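Local atomic coordinates of UDP-galactopyranose mutase (Deinococcus radiodurans, PDB entry 3HDQ), a protein that probably interconverts UDP-galactopyranose and UDP-galactofuranose as an FAD-dependent isomerase, binding its nucleotide-sugar substrate beside the flavin. Residues P106-V111 and D206-A211; E144-V149 and S165-D170. One frame throughout, in Å; residues are numbered along the deposited sequence.

Interaction 1. Residues P106-V111 and D206-A211; sequences PYQHRV and DNRYFA. With GDU (galactose-uridine-5'-diphosphate), chain K.
The carbonyl O of His109 accepts from Tyr209 N at 3.0 Å, a nearly straight bond (176° at the hydrogen), and also accepts a hydrogen bond from a water, which in turn accepts from Phe210 N. Two more waters bridge the backbones: one joins Val111 N to Asn207 O, the other lies between Val111 O and the same Asn207 O. Away from the ligand, Arg110 NE donates to Asn207 OD1 at 2.7 Å, with the oxygen in the guanidinium plane but the donor 43° out of the amide's carbonyl plane. Replacing Arg110 by an alanine would probably leave Asn207 OD1 without this donor and uncover Arg208 CG, which packs on the guanidinium face. Arg208 NH1 itself forms a salt bridge to Asp206 OD2 at 2.7 Å. These two loops form one wall of the UDP-galactopyranose pocket. Tyr209 OH gives a very short bond to phosphate oxygen O1A of the ligand, 2.5 Å, while Val111 CG2 lies over the tyrosine ring face, 3.8 Å from its centroid. With CG anti to the backbone N (chi1 -171°), the His109 ring brings NE2 within 3.2 Å of the galactose hydroxyl O6', a hydrogen bond, and its ND1 pairs with Tyr107 OH at 2.7 Å.

Interaction 2. Residues E144-V149 and S165-D170; sequences EFFASV and SKVGRD
Helix-to-helix packing at a break in one partner joins 144-149, on helix 139-149, to 165-170 within the long helix 159-184. The short axes approach to 6.8 Å and cross at 68°, close enough for side chains of one helix to meet backbone of the other. The break is evident at Val167 and Gly168: the amides of Lys166, Arg169 and Asp170 lack bonds to the preceding turn, and Gly168 has a positive phi. Gly168 CA sits 3.4 Å from Val149 O, and a CB there would run into that oxygen. Val149 O and Arg169 N are instead bridged by a water, which donates to the carbonyl at 2.5 Å and accepts from the amide, giving the loosened helix a partner for one of its amides. Val167 CG1 lies over one face of the Phe146 ring, 3.8 Å from the centroid and 18° off the normal, a CH-pi contact. Phe146 CG is anti to its carbonyl carbon (chi1 -79°), which sets the ring alongside Val167, while its CB meets Lys166 O at 3.5 Å. Val149 CG2 rests on Val167 O, also at 3.5 Å. Farther out, Phe146 touches Val129 of helix 126-133 and Leu171 of helix 159-184, and Val167 reaches the loop at Thr201, so the contact joins three helices to that loop.

Overall arrangement
From the N terminus, the chain passes the first strands and helix of the Rossmann-like part (30-35, 39-50, 55-58) before reaching 106-111, the loop joining strands 104-106 and 111-115. It then runs through helix 126-133 to 144-149 and after a short connection meets itself at 165-170, closing the loop of interaction 2 with 15 residues between. Helix 159-184 continues to substrate-contacting residues such as Phe175, Tyr179 and Trp184, and at 206-211 interaction 1 closes a loop of 94 intervening residues. The smaller closure thus lies wholly within the larger. Their centres are about 24 Å apart, without touching: interaction 2 ties helix 139-149 to helix 159-184, interaction 1 joins the loops before strands 111-115 and 214-218 beside the substrate.

Interaction 1. Residues P106-V111 and D206-A211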
# COMPACT_ATOMS: atom_id res chain seq x y z
N PRO A 106 4.28 -22.54 0.19
CA PRO A 106 3.72 -23.62 1.00
C PRO A 106 4.06 -23.44 2.47
O PRO A 106 5.21 -23.14 2.81
CB PRO A 106 4.41 -24.87 0.44
CG PRO A 106 4.85 -24.48 -0.93
CD PRO A 106 5.23 -23.04 -0.82
N TYR A 107 3.08 -23.63 3.34
CA TYR A 107 3.28 -23.41 4.76
C TYR A 107 2.19 -24.11 5.57
O TYR A 107 1.00 -23.94 5.32
CB TYR A 107 3.28 -21.92 5.07
CG TYR A 107 3.32 -21.57 6.55
CD1 TYR A 107 4.47 -21.75 7.30
CD2 TYR A 107 2.20 -21.02 7.17
CE1 TYR A 107 4.51 -21.41 8.64
CE2 TYR A 107 2.23 -20.67 8.51
CZ TYR A 107 3.38 -20.86 9.24
OH TYR A 107 3.41 -20.51 10.58
N GLN A 108 2.62 -24.91 6.54
CA GLN A 108 1.72 -25.57 7.45
C GLN A 108 2.02 -25.04 8.85
O GLN A 108 3.05 -25.36 9.43
CB GLN A 108 1.88 -27.09 7.34
CG GLN A 108 1.71 -27.61 5.92
CD GLN A 108 1.96 -29.11 5.79
OE1 GLN A 108 2.90 -29.65 6.38
NE2 GLN A 108 1.11 -29.80 5.01
N HIS A 109 1.12 -24.19 9.34
CA HIS A 109 1.25 -23.47 10.61
C HIS A 109 1.30 -24.44 11.79
O HIS A 109 0.59 -25.43 11.81
CB HIS A 109 0.04 -22.52 10.74
CG HIS A 109 0.10 -21.55 11.89
ND1 HIS A 109 1.13 -20.64 12.06
CD2 HIS A 109 -0.80 -21.28 12.87
CE1 HIS A 109 0.88 -19.89 13.12
NE2 HIS A 109 -0.28 -20.25 13.63
N ARG A 110 2.14 -24.14 12.77
CA ARG A 110 2.24 -24.95 13.97
C ARG A 110 2.22 -24.06 15.20
O ARG A 110 2.90 -23.04 15.25
CB ARG A 110 3.49 -25.82 13.96
CG ARG A 110 3.41 -26.95 12.94
CD ARG A 110 4.71 -27.70 12.85
NE ARG A 110 4.56 -28.98 12.16
CZ ARG A 110 4.79 -29.18 10.87
NH1 ARG A 110 5.14 -28.18 10.09
NH2 ARG A 110 4.63 -30.39 10.36
N VAL A 111 1.40 -24.46 16.17
CA VAL A 111 1.21 -23.68 17.38
C VAL A 111 1.65 -24.48 18.60
O VAL A 111 1.40 -25.69 18.69
CB VAL A 111 -0.27 -23.27 17.53
CG1 VAL A 111 -0.47 -22.39 18.78
CG2 VAL A 111 -0.77 -22.58 16.24
N ASP A 206 0.28 -35.75 14.80
CA ASP A 206 0.24 -34.58 13.94
C ASP A 206 0.30 -33.31 14.79
O ASP A 206 -0.50 -33.13 15.71
CB ASP A 206 -1.05 -34.60 13.10
CG ASP A 206 -1.03 -33.60 11.95
OD1 ASP A 206 -0.26 -32.62 11.99
OD2 ASP A 206 -1.80 -33.80 10.99
N ASN A 207 1.26 -32.44 14.49
CA ASN A 207 1.37 -31.22 15.25
C ASN A 207 0.98 -29.97 14.47
O ASN A 207 1.14 -28.86 14.97
CB ASN A 207 2.79 -31.06 15.85
CG ASN A 207 3.84 -30.84 14.78
OD1 ASN A 207 3.61 -31.09 13.59
ND2 ASN A 207 5.03 -30.37 15.19
N ARG A 208 0.48 -30.15 13.25
CA ARG A 208 -0.06 -29.00 12.50
C ARG A 208 -1.33 -28.49 13.17
O ARG A 208 -2.12 -29.26 13.72
CB ARG A 208 -0.41 -29.36 11.06
CG ARG A 208 0.73 -29.86 10.23
CD ARG A 208 0.29 -31.17 9.66
NE ARG A 208 -0.18 -31.08 8.30
CZ ARG A 208 -1.07 -31.89 7.77
NH1 ARG A 208 -1.61 -32.84 8.52
NH2 ARG A 208 -1.44 -31.75 6.51
N TYR A 209 -1.53 -27.18 13.09
CA TYR A 209 -2.73 -26.62 13.65
C TYR A 209 -3.91 -26.95 12.76
O TYR A 209 -5.04 -27.07 13.24
CB TYR A 209 -2.56 -25.12 13.83
CG TYR A 209 -3.45 -24.56 14.88
CD1 TYR A 209 -3.28 -24.89 16.22
CD2 TYR A 209 -4.48 -23.68 14.54
CE1 TYR A 209 -4.10 -24.36 17.19
CE2 TYR A 209 -5.30 -23.16 15.50
CZ TYR A 209 -5.12 -23.50 16.81
OH TYR A 209 -5.95 -22.96 17.76
N PHE A 210 -3.65 -27.12 11.47
CA PHE A 210 -4.69 -27.51 10.51
C PHE A 210 -4.27 -28.75 9.77
O PHE A 210 -3.08 -28.94 9.48
CB PHE A 210 -4.92 -26.41 9.46
CG PHE A 210 -5.05 -25.04 10.05
CD1 PHE A 210 -4.04 -24.10 9.87
CD2 PHE A 210 -6.16 -24.69 10.78
CE1 PHE A 210 -4.15 -22.83 10.41
CE2 PHE A 210 -6.28 -23.41 11.33
CZ PHE A 210 -5.27 -22.48 11.14
N ALA A 211 -5.24 -29.58 9.42
CA ALA A 211 -4.98 -30.78 8.63
C ALA A 211 -5.53 -30.65 7.22
O ALA A 211 -5.59 -31.63 6.48
CB ALA A 211 -5.57 -32.02 9.30
N1 GDU K . -8.82 -22.53 22.25
C2 GDU K . -8.23 -22.70 23.34
N3 GDU K . -7.04 -22.87 23.73
C4 GDU K . -6.15 -22.85 22.73
C5 GDU K . -6.66 -22.65 21.35
C6 GDU K . -7.99 -22.49 21.17
O2 GDU K . -9.13 -22.70 24.44
O4 GDU K . -4.94 -22.97 22.94
C1D GDU K . -10.23 -22.33 22.12
C2D GDU K . -10.80 -20.91 22.39
O2D GDU K . -12.16 -20.95 22.82
C3D GDU K . -10.65 -20.29 21.02
C4D GDU K . -11.20 -21.44 20.17
O4D GDU K . -10.74 -22.63 20.81
O3D GDU K . -11.41 -19.09 20.91
C5D GDU K . -11.00 -21.32 18.67
O5D GDU K . -9.57 -21.34 18.50
PA GDU K . -8.83 -20.57 17.31
O1A GDU K . -7.43 -21.06 17.25
O2A GDU K . -9.52 -20.91 16.06
O3A GDU K . -8.77 -19.01 17.62
PB GDU K . -8.69 -17.92 16.48
O1B GDU K . -8.69 -16.67 17.28
O2B GDU K . -9.84 -17.83 15.54
O3B GDU K . -7.31 -17.93 15.67
C1' GDU K . -6.90 -17.38 14.40
C2' GDU K . -7.29 -18.36 13.28
C3' GDU K . -6.80 -19.75 13.73
C4' GDU K . -5.24 -19.73 13.71
C5' GDU K . -4.75 -18.52 14.54
C6' GDU K . -3.23 -18.22 14.36
O2' GDU K . -8.70 -18.31 12.99
O3' GDU K . -7.36 -20.76 12.86
O4' GDU K . -4.82 -19.63 12.33
O5' GDU K . -5.45 -17.25 14.44
O6' GDU K . -2.42 -18.75 15.44
O HOH W 1 -1.25 -26.40 9.89
O HOH W 2 -0.31 -26.63 15.84
O HOH W 3 2.27 -27.85 17.46

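Interaction 2. Residues E144-V149 and S165-D170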
# COMPACT_ATOMS: atom_id res chain seq x y z
N GLU A 144 -7.54 -45.00 24.69
CA GLU A 144 -8.09 -45.65 25.87
C GLU A 144 -7.94 -44.71 27.06
O GLU A 144 -8.86 -44.55 27.87
CB GLU A 144 -7.40 -46.99 26.09
CG GLU A 144 -7.07 -47.70 24.77
CD GLU A 144 -6.60 -49.13 24.94
OE1 GLU A 144 -7.44 -50.01 25.24
OE2 GLU A 144 -5.38 -49.39 24.76
N PHE A 145 -6.77 -44.09 27.16
CA PHE A 145 -6.53 -43.08 28.18
C PHE A 145 -7.59 -41.98 28.15
O PHE A 145 -8.18 -41.66 29.18
CB PHE A 145 -5.13 -42.47 28.03
CG PHE A 145 -4.87 -41.34 28.98
CD1 PHE A 145 -4.48 -41.59 30.28
CD2 PHE A 145 -5.02 -40.02 28.57
CE1 PHE A 145 -4.24 -40.56 31.16
CE2 PHE A 145 -4.79 -38.98 29.45
CZ PHE A 145 -4.39 -39.25 30.74
N PHE A 146 -7.82 -41.39 26.98
CA PHE A 146 -8.85 -40.34 26.83
C PHE A 146 -10.22 -40.85 27.29
O PHE A 146 -10.93 -40.18 28.05
CB PHE A 146 -8.94 -39.84 25.38
CG PHE A 146 -7.85 -38.86 24.99
CD1 PHE A 146 -7.26 -38.03 25.94
CD2 PHE A 146 -7.45 -38.75 23.67
CE1 PHE A 146 -6.27 -37.13 25.58
CE2 PHE A 146 -6.46 -37.84 23.30
CZ PHE A 146 -5.87 -37.03 24.26
N ALA A 147 -10.58 -42.04 26.82
CA ALA A 147 -11.81 -42.71 27.23
C ALA A 147 -11.95 -42.78 28.75
O ALA A 147 -13.03 -42.58 29.29
CB ALA A 147 -11.86 -44.12 26.63
N SER A 148 -10.83 -43.02 29.43
CA SER A 148 -10.84 -43.22 30.88
C SER A 148 -10.96 -41.93 31.71
O SER A 148 -11.25 -42.00 32.90
CB SER A 148 -9.58 -43.98 31.31
OG SER A 148 -8.51 -43.10 31.62
N VAL A 149 -10.73 -40.76 31.11
CA VAL A 149 -10.89 -39.52 31.86
C VAL A 149 -12.09 -38.70 31.38
O VAL A 149 -12.55 -37.79 32.06
CB VAL A 149 -9.61 -38.63 31.83
CG1 VAL A 149 -8.47 -39.29 32.60
CG2 VAL A 149 -9.21 -38.33 30.39
N SER A 165 -15.81 -33.92 27.42
CA SER A 165 -16.34 -35.22 27.04
C SER A 165 -15.40 -36.02 26.14
O SER A 165 -15.68 -37.17 25.79
CB SER A 165 -17.70 -35.06 26.33
OG SER A 165 -17.54 -34.51 25.03
N LYS A 166 -14.29 -35.40 25.76
CA LYS A 166 -13.31 -36.06 24.89
C LYS A 166 -11.96 -36.30 25.56
O LYS A 166 -11.35 -37.35 25.37
CB LYS A 166 -13.13 -35.28 23.59
CG LYS A 166 -14.39 -35.25 22.74
CD LYS A 166 -14.17 -34.55 21.41
CE LYS A 166 -15.52 -34.35 20.71
NZ LYS A 166 -15.37 -33.76 19.36
N VAL A 167 -11.50 -35.33 26.35
CA VAL A 167 -10.19 -35.43 26.98
C VAL A 167 -10.22 -35.17 28.48
O VAL A 167 -9.18 -35.10 29.13
CB VAL A 167 -9.17 -34.44 26.36
CG1 VAL A 167 -8.94 -34.77 24.90
CG2 VAL A 167 -9.65 -33.00 26.55
N GLY A 168 -11.42 -35.02 29.03
CA GLY A 168 -11.57 -34.92 30.47
C GLY A 168 -11.29 -33.55 31.04
O GLY A 168 -10.99 -32.60 30.33
N ARG A 169 -11.36 -33.48 32.36
CA ARG A 169 -11.40 -32.22 33.09
C ARG A 169 -10.02 -31.57 33.30
O ARG A 169 -9.91 -30.34 33.30
CB ARG A 169 -12.11 -32.47 34.42
CG ARG A 169 -12.23 -31.26 35.32
CD ARG A 169 -13.23 -30.26 34.81
NE ARG A 169 -14.51 -30.84 34.41
CZ ARG A 169 -15.57 -30.12 34.07
NH1 ARG A 169 -15.50 -28.79 34.10
NH2 ARG A 169 -16.70 -30.71 33.70
N ASP A 170 -8.98 -32.36 33.48
CA ASP A 170 -7.64 -31.78 33.67
C ASP A 170 -7.08 -31.15 32.38
O ASP A 170 -6.55 -30.03 32.40
CB ASP A 170 -6.66 -32.81 34.21
CG ASP A 170 -5.36 -32.18 34.68
OD1 ASP A 170 -4.27 -32.68 34.32
OD2 ASP A 170 -5.44 -31.16 35.39
O HOH W 4 -12.16 -35.98 33.67